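Long-range contact in Rho guanine nucleotide exchange factor 3 (Mus musculus, PDB 2Z0Q), which acts as a guanine nucleotide exchange factor for the small GTPases RhoA and RhoB and is represented here by its DH-PH fragment: residues Y272-L286 with F310-H324. Sequence-based numbering, arbitrary orientation.
With SO4 (sulfate ion), chain D; SO4 (sulfate ion), chain C.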
loop_
_atom_site.group_PDB
_atom_site.type_symbol
_atom_site.label_atom_id
_atom_site.label_comp_id
_atom_site.label_asym_id
_atom_site.label_seq_id
_atom_site.Cartn_x
_atom_site.Cartn_y
_atom_site.Cartn_z
ATOM N N TYR A 272 -19.493 -13.771 -3.979
ATOM C CA TYR A 272 -20.115 -14.023 -5.299
ATOM C C TYR A 272 -20.385 -15.521 -5.550
ATOM O O TYR A 272 -21.326 -15.889 -6.276
ATOM C CB TYR A 272 -19.179 -13.437 -6.359
ATOM C CG TYR A 272 -19.661 -13.460 -7.788
ATOM C CD1 TYR A 272 -20.790 -12.737 -8.164
ATOM C CD2 TYR A 272 -18.912 -14.111 -8.788
ATOM C CE1 TYR A 272 -21.177 -12.640 -9.501
ATOM C CE2 TYR A 272 -19.286 -14.016 -10.158
ATOM C CZ TYR A 272 -20.417 -13.274 -10.492
ATOM O OH TYR A 272 -20.783 -13.096 -11.789
ATOM N N ARG A 273 -19.557 -16.370 -4.959
ATOM C CA ARG A 273 -19.672 -17.825 -5.047
ATOM C C ARG A 273 -19.074 -18.339 -3.766
ATOM O O ARG A 273 -18.556 -17.562 -2.941
ATOM C CB ARG A 273 -18.866 -18.388 -6.227
ATOM C CG ARG A 273 -19.316 -17.870 -7.565
ATOM C CD ARG A 273 -20.589 -18.576 -8.054
ATOM N NE ARG A 273 -20.835 -18.301 -9.475
ATOM C CZ ARG A 273 -21.435 -17.213 -9.945
ATOM N NH1 ARG A 273 -21.867 -16.264 -9.114
ATOM N NH2 ARG A 273 -21.638 -17.090 -11.256
ATOM N N GLN A 274 -19.107 -19.646 -3.603
ATOM C CA GLN A 274 -18.506 -20.250 -2.425
ATOM C C GLN A 274 -16.994 -20.120 -2.553
ATOM O O GLN A 274 -16.444 -20.069 -3.653
ATOM C CB GLN A 274 -18.922 -21.700 -2.332
ATOM C CG GLN A 274 -20.445 -21.784 -2.318
ATOM C CD GLN A 274 -20.937 -23.197 -2.233
ATOM O OE1 GLN A 274 -20.249 -24.120 -2.643
ATOM N NE2 GLN A 274 -22.152 -23.375 -1.712
ATOM N N PRO A 275 -16.302 -20.022 -1.420
ATOM C CA PRO A 275 -14.840 -19.883 -1.462
ATOM C C PRO A 275 -14.165 -21.087 -2.125
ATOM O O PRO A 275 -14.664 -22.209 -2.023
ATOM C CB PRO A 275 -14.456 -19.792 0.027
ATOM C CG PRO A 275 -15.688 -19.291 0.692
ATOM C CD PRO A 275 -16.810 -19.992 -0.037
ATOM N N ILE A 276 -13.028 -20.847 -2.782
ATOM C CA ILE A 276 -12.250 -21.898 -3.419
ATOM C C ILE A 276 -10.945 -22.178 -2.642
ATOM O O ILE A 276 -10.043 -21.344 -2.604
ATOM C CB ILE A 276 -11.883 -21.509 -4.890
ATOM C CG1 ILE A 276 -13.181 -21.344 -5.707
ATOM C CG2 ILE A 276 -10.930 -22.554 -5.508
ATOM C CD1 ILE A 276 -12.918 -20.713 -7.053
ATOM N N PRO A 277 -10.832 -23.363 -2.023
ATOM C CA PRO A 277 -9.609 -23.706 -1.274
ATOM C C PRO A 277 -8.446 -23.686 -2.246
ATOM O O PRO A 277 -8.591 -24.151 -3.377
ATOM C CB PRO A 277 -9.888 -25.128 -0.752
ATOM C CG PRO A 277 -11.351 -25.230 -0.693
ATOM C CD PRO A 277 -11.839 -24.418 -1.925
ATOM N N VAL A 278 -7.303 -23.148 -1.826
ATOM C CA VAL A 278 -6.146 -23.067 -2.703
ATOM C C VAL A 278 -5.670 -24.457 -3.147
ATOM O O VAL A 278 -5.205 -24.593 -4.277
ATOM C CB VAL A 278 -4.985 -22.258 -2.024
ATOM C CG1 VAL A 278 -3.666 -22.457 -2.751
ATOM C CG2 VAL A 278 -5.348 -20.733 -2.062
ATOM N N LYS A 279 -5.827 -25.479 -2.299
ATOM C CA LYS A 279 -5.397 -26.844 -2.677
ATOM C C LYS A 279 -6.214 -27.384 -3.862
ATOM O O LYS A 279 -5.771 -28.311 -4.548
ATOM C CB LYS A 279 -5.563 -27.833 -1.513
ATOM C CG LYS A 279 -6.997 -28.019 -1.057
ATOM C CD LYS A 279 -7.182 -29.247 -0.139
ATOM C CE LYS A 279 -8.690 -29.505 0.119
ATOM N NZ LYS A 279 -8.930 -30.820 0.797
ATOM N N ASP A 280 -7.405 -26.823 -4.073
ATOM C CA ASP A 280 -8.281 -27.265 -5.169
ATOM C C ASP A 280 -8.438 -26.204 -6.264
ATOM O O ASP A 280 -9.331 -26.303 -7.103
ATOM C CB ASP A 280 -9.678 -27.587 -4.646
ATOM C CG ASP A 280 -9.666 -28.570 -3.483
ATOM O OD1 ASP A 280 -8.996 -29.615 -3.594
ATOM O OD2 ASP A 280 -10.348 -28.281 -2.471
ATOM N N LEU A 281 -7.602 -25.182 -6.259
ATOM C CA LEU A 281 -7.754 -24.105 -7.241
ATOM C C LEU A 281 -6.907 -24.392 -8.489
ATOM O O LEU A 281 -5.684 -24.473 -8.411
ATOM C CB LEU A 281 -7.339 -22.779 -6.580
ATOM C CG LEU A 281 -7.508 -21.416 -7.270
ATOM C CD1 LEU A 281 -7.046 -20.288 -6.333
ATOM C CD2 LEU A 281 -6.658 -21.406 -8.546
ATOM N N THR A 282 -7.559 -24.542 -9.638
ATOM C CA THR A 282 -6.832 -24.788 -10.890
ATOM C C THR A 282 -6.689 -23.409 -11.582
ATOM O O THR A 282 -7.683 -22.732 -11.844
ATOM C CB THR A 282 -7.627 -25.737 -11.801
ATOM O OG1 THR A 282 -7.772 -27.023 -11.162
ATOM C CG2 THR A 282 -6.899 -25.909 -13.138
ATOM N N LEU A 283 -5.449 -23.012 -11.844
ATOM C CA LEU A 283 -5.133 -21.719 -12.437
ATOM C C LEU A 283 -4.660 -21.940 -13.855
ATOM O O LEU A 283 -3.752 -22.744 -14.082
ATOM C CB LEU A 283 -3.995 -21.040 -11.639
ATOM C CG LEU A 283 -3.420 -19.770 -12.258
ATOM C CD1 LEU A 283 -4.469 -18.627 -12.241
ATOM C CD2 LEU A 283 -2.198 -19.336 -11.436
ATOM N N GLU A 284 -5.270 -21.257 -14.806
ATOM C CA GLU A 284 -4.867 -21.385 -16.214
ATOM C C GLU A 284 -4.658 -20.007 -16.810
ATOM O O GLU A 284 -5.488 -19.127 -16.666
ATOM C CB GLU A 284 -5.943 -22.163 -16.996
ATOM C CG GLU A 284 -5.984 -23.618 -16.520
ATOM C CD GLU A 284 -7.189 -24.414 -17.018
ATOM O OE1 GLU A 284 -8.257 -23.818 -17.208
ATOM O OE2 GLU A 284 -7.053 -25.668 -17.164
ATOM N N ASP A 285 -3.536 -19.808 -17.473
ATOM C CA ASP A 285 -3.263 -18.511 -18.075
ATOM C C ASP A 285 -4.022 -18.447 -19.376
ATOM O O ASP A 285 -4.098 -19.458 -20.085
ATOM C CB ASP A 285 -1.759 -18.415 -18.364
ATOM C CG ASP A 285 -1.320 -17.034 -18.781
ATOM O OD1 ASP A 285 -2.172 -16.179 -19.058
ATOM O OD2 ASP A 285 -0.085 -16.822 -18.822
ATOM N N LEU A 286 -4.607 -17.301 -19.701
ATOM C CA LEU A 286 -5.287 -17.155 -20.984
ATOM C C LEU A 286 -4.495 -16.167 -21.838
ATOM O O LEU A 286 -4.128 -15.113 -21.360
ATOM C CB LEU A 286 -6.693 -16.603 -20.824
ATOM C CG LEU A 286 -7.739 -17.571 -20.270
ATOM C CD1 LEU A 286 -7.237 -18.181 -18.999
ATOM C CD2 LEU A 286 -9.032 -16.800 -19.966
ATOM N N PHE A 310 -6.286 -11.603 -19.146
ATOM C CA PHE A 310 -7.194 -12.505 -18.444
ATOM C C PHE A 310 -6.509 -13.770 -17.954
ATOM O O PHE A 310 -5.470 -14.182 -18.472
ATOM C CB PHE A 310 -8.329 -12.973 -19.383
ATOM C CG PHE A 310 -9.548 -12.105 -19.378
ATOM C CD1 PHE A 310 -9.666 -11.019 -20.261
ATOM C CD2 PHE A 310 -10.606 -12.396 -18.525
ATOM C CE1 PHE A 310 -10.825 -10.243 -20.285
ATOM C CE2 PHE A 310 -11.751 -11.643 -18.537
ATOM C CZ PHE A 310 -11.876 -10.552 -19.424
ATOM N N PHE A 311 -7.078 -14.379 -16.917
ATOM C CA PHE A 311 -6.600 -15.696 -16.472
ATOM C C PHE A 311 -7.837 -16.418 -15.967
ATOM O O PHE A 311 -8.858 -15.785 -15.712
ATOM C CB PHE A 311 -5.473 -15.624 -15.420
ATOM C CG PHE A 311 -5.847 -14.914 -14.147
ATOM C CD1 PHE A 311 -6.322 -15.615 -13.065
ATOM C CD2 PHE A 311 -5.688 -13.531 -14.039
ATOM C CE1 PHE A 311 -6.635 -14.952 -11.855
ATOM C CE2 PHE A 311 -5.992 -12.868 -12.846
ATOM C CZ PHE A 311 -6.452 -13.559 -11.770
ATOM N N ARG A 312 -7.749 -17.733 -15.869
ATOM C CA ARG A 312 -8.885 -18.528 -15.440
ATOM C C ARG A 312 -8.630 -19.254 -14.130
ATOM O O ARG A 312 -7.573 -19.801 -13.890
ATOM C CB ARG A 312 -9.229 -19.572 -16.528
ATOM C CG ARG A 312 -10.555 -20.351 -16.276
ATOM C CD ARG A 312 -10.861 -21.423 -17.352
ATOM N NE ARG A 312 -10.452 -21.172 -18.750
ATOM C CZ ARG A 312 -11.165 -20.522 -19.665
ATOM N NH1 ARG A 312 -12.342 -19.988 -19.396
ATOM N NH2 ARG A 312 -10.754 -20.507 -20.900
ATOM N N VAL A 313 -9.627 -19.233 -13.273
ATOM C CA VAL A 313 -9.560 -19.963 -12.039
ATOM C C VAL A 313 -10.772 -20.886 -12.029
ATOM O O VAL A 313 -11.884 -20.440 -12.270
ATOM C CB VAL A 313 -9.644 -19.045 -10.810
ATOM C CG1 VAL A 313 -9.786 -19.878 -9.618
ATOM C CG2 VAL A 313 -8.361 -18.164 -10.682
ATOM N N SER A 314 -10.558 -22.175 -11.760
ATOM C CA SER A 314 -11.692 -23.098 -11.721
ATOM C C SER A 314 -11.586 -24.025 -10.499
ATOM O O SER A 314 -10.508 -24.237 -9.912
ATOM C CB SER A 314 -11.780 -23.873 -13.050
ATOM O OG SER A 314 -10.774 -24.844 -13.141
ATOM N N PHE A 315 -12.727 -24.543 -10.109
ATOM C CA PHE A 315 -12.856 -25.360 -8.927
ATOM C C PHE A 315 -13.863 -26.473 -9.193
ATOM O O PHE A 315 -15.036 -26.237 -9.532
ATOM C CB PHE A 315 -13.325 -24.427 -7.804
ATOM C CG PHE A 315 -13.691 -25.115 -6.528
ATOM C CD1 PHE A 315 -12.880 -26.102 -6.003
ATOM C CD2 PHE A 315 -14.798 -24.671 -5.786
ATOM C CE1 PHE A 315 -13.151 -26.655 -4.734
ATOM C CE2 PHE A 315 -15.074 -25.213 -4.520
ATOM C CZ PHE A 315 -14.239 -26.210 -3.998
ATOM N N LYS A 316 -13.392 -27.698 -9.023
ATOM C CA LYS A 316 -14.228 -28.865 -9.234
ATOM C C LYS A 316 -14.895 -29.159 -7.895
ATOM O O LYS A 316 -14.213 -29.426 -6.916
ATOM C CB LYS A 316 -13.343 -30.032 -9.713
ATOM C CG LYS A 316 -14.160 -31.171 -10.164
ATOM C CD LYS A 316 -13.368 -32.356 -10.670
ATOM C CE LYS A 316 -14.390 -33.452 -10.969
ATOM N NZ LYS A 316 -13.693 -34.707 -11.130
ATOM N N ASN A 317 -16.230 -29.124 -7.865
ATOM C CA ASN A 317 -16.971 -29.307 -6.607
ATOM C C ASN A 317 -18.368 -29.827 -6.931
ATOM O O ASN A 317 -19.368 -29.278 -6.478
ATOM C CB ASN A 317 -17.056 -27.932 -5.890
ATOM C CG ASN A 317 -17.436 -28.034 -4.422
ATOM O OD1 ASN A 317 -17.094 -28.997 -3.753
ATOM N ND2 ASN A 317 -18.127 -27.003 -3.906
ATOM N N GLY A 318 -18.422 -30.874 -7.749
ATOM C CA GLY A 318 -19.700 -31.439 -8.143
ATOM C C GLY A 318 -20.663 -30.447 -8.780
ATOM O O GLY A 318 -20.300 -29.727 -9.736
ATOM N N SER A 319 -21.892 -30.411 -8.249
ATOM C CA SER A 319 -22.947 -29.541 -8.746
ATOM C C SER A 319 -22.596 -28.084 -8.512
ATOM O O SER A 319 -23.149 -27.201 -9.156
ATOM C CB SER A 319 -24.315 -29.854 -8.069
ATOM O OG SER A 319 -24.325 -29.568 -6.663
ATOM N N GLN A 320 -21.682 -27.834 -7.587
ATOM C CA GLN A 320 -21.303 -26.469 -7.280
ATOM C C GLN A 320 -19.945 -26.093 -7.925
ATOM O O GLN A 320 -19.326 -25.130 -7.512
ATOM C CB GLN A 320 -21.225 -26.288 -5.756
ATOM C CG GLN A 320 -22.533 -26.517 -4.977
ATOM C CD GLN A 320 -23.564 -25.394 -5.178
ATOM O OE1 GLN A 320 -24.276 -25.351 -6.197
ATOM N NE2 GLN A 320 -23.637 -24.476 -4.210
ATOM N N SER A 321 -19.493 -26.842 -8.923
ATOM C CA SER A 321 -18.206 -26.505 -9.583
ATOM C C SER A 321 -18.283 -25.085 -10.122
ATOM O O SER A 321 -19.361 -24.604 -10.441
ATOM C CB SER A 321 -17.920 -27.459 -10.730
ATOM O OG SER A 321 -17.689 -28.747 -10.254
ATOM N N GLN A 322 -17.130 -24.436 -10.228
ATOM C CA GLN A 322 -17.094 -23.047 -10.662
ATOM C C GLN A 322 -15.974 -22.831 -11.653
ATOM O O GLN A 322 -14.986 -23.559 -11.658
ATOM C CB GLN A 322 -16.746 -22.109 -9.487
ATOM C CG GLN A 322 -17.690 -21.988 -8.341
ATOM C CD GLN A 322 -17.061 -21.166 -7.214
ATOM O OE1 GLN A 322 -16.451 -20.128 -7.469
ATOM N NE2 GLN A 322 -17.201 -21.637 -5.973
ATOM N N THR A 323 -16.149 -21.807 -12.473
ATOM C CA THR A 323 -15.066 -21.394 -13.335
ATOM C C THR A 323 -15.192 -19.870 -13.488
ATOM O O THR A 323 -16.281 -19.357 -13.664
ATOM C CB THR A 323 -15.055 -22.115 -14.707
ATOM O OG1 THR A 323 -13.810 -21.808 -15.369
ATOM C CG2 THR A 323 -16.257 -21.733 -15.599
ATOM N N HIS A 324 -14.061 -19.165 -13.426
ATOM C CA HIS A 324 -14.063 -17.705 -13.556
ATOM C C HIS A 324 -12.946 -17.247 -14.489
ATOM O O HIS A 324 -11.813 -17.701 -14.347
ATOM C CB HIS A 324 -13.795 -17.087 -12.189
ATOM C CG HIS A 324 -14.789 -17.481 -11.155
ATOM N ND1 HIS A 324 -16.018 -16.869 -11.034
ATOM C CD2 HIS A 324 -14.761 -18.468 -10.230
ATOM C CE1 HIS A 324 -16.704 -17.467 -10.072
ATOM N NE2 HIS A 324 -15.963 -18.442 -9.571
HETATM S S SO4 D . -19.892 -20.489 -11.942
HETATM O O1 SO4 D . -21.003 -21.331 -11.365
HETATM O O2 SO4 D . -20.514 -19.307 -12.616
HETATM O O3 SO4 D . -19.046 -19.983 -10.834
HETATM O O4 SO4 D . -19.055 -21.262 -12.901
HETATM S S SO4 C . -23.874 -14.141 -12.136
HETATM O O1 SO4 C . -25.283 -14.146 -12.659
HETATM O O2 SO4 C . -23.320 -12.735 -12.214
HETATM O O3 SO4 C . -23.873 -14.591 -10.704
HETATM O O4 SO4 C . -23.070 -15.107 -12.962
HETATM O O HOH W 1 -18.672 -24.021 -5.214
HETATM O O HOH W 2 -10.684 -28.294 -8.301
HETATM O O HOH W 3 -8.930 -22.947 -14.518
HETATM O O HOH W 4 -8.349 -22.652 -19.712
HETATM O O HOH W 5 -5.369 -12.660 -21.670
#
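Thr282-Asp285 pairs antiparallel with Phe311-Ser314 in the beta-sheet of the PH domain. Thr282 with Ser314 and Glu284 with Arg312 are the hydrogen-bonded pairs. On the face of Leu283 and Val313, Leu283 CD1 lies 3.6 Å from Phe311 CD1, and the helix 331-345 packs against Leu283. On the other face, Glu284 OE1 and Arg312 NE form a long salt bridge, and a water joins the same two atoms. Farther along, Phe315 swings its ring against the strand 276-277, its CG anti to the backbone N (chi1 172°). Ile276 CA lies over one face of that ring, while Asp280 CB meets the ring edge, 3.6 Å from Phe315 CE1. Pro277 CD touches Phe315 CZ. Gln322 reaches out extended, and its NE2 gives a nearly straight bond (167°) of 2.9 Å to Gln274 O. The donor sits tilted from the carbonyl plane. Arg273 crosses Gln322 and His324, its CG at the edge of the His324 ring, 3.6 Å from His324 CE1. Two sulfates, probably from the crystallisation liquor, lie at the edge of its guanidinium, in plane. NE and NH2 bond to one, NH1 and NH2 to the other. NH1 also sits over the Tyr272 ring. With an alanine here, both sulfates would probably lose their guanidinium donors and a gap would be likely to open beside His324. Gln322 OE1 lies in the His324 ring plane and accepts from His324 NE2 at 2.7 Å, on a lone pair of OE1.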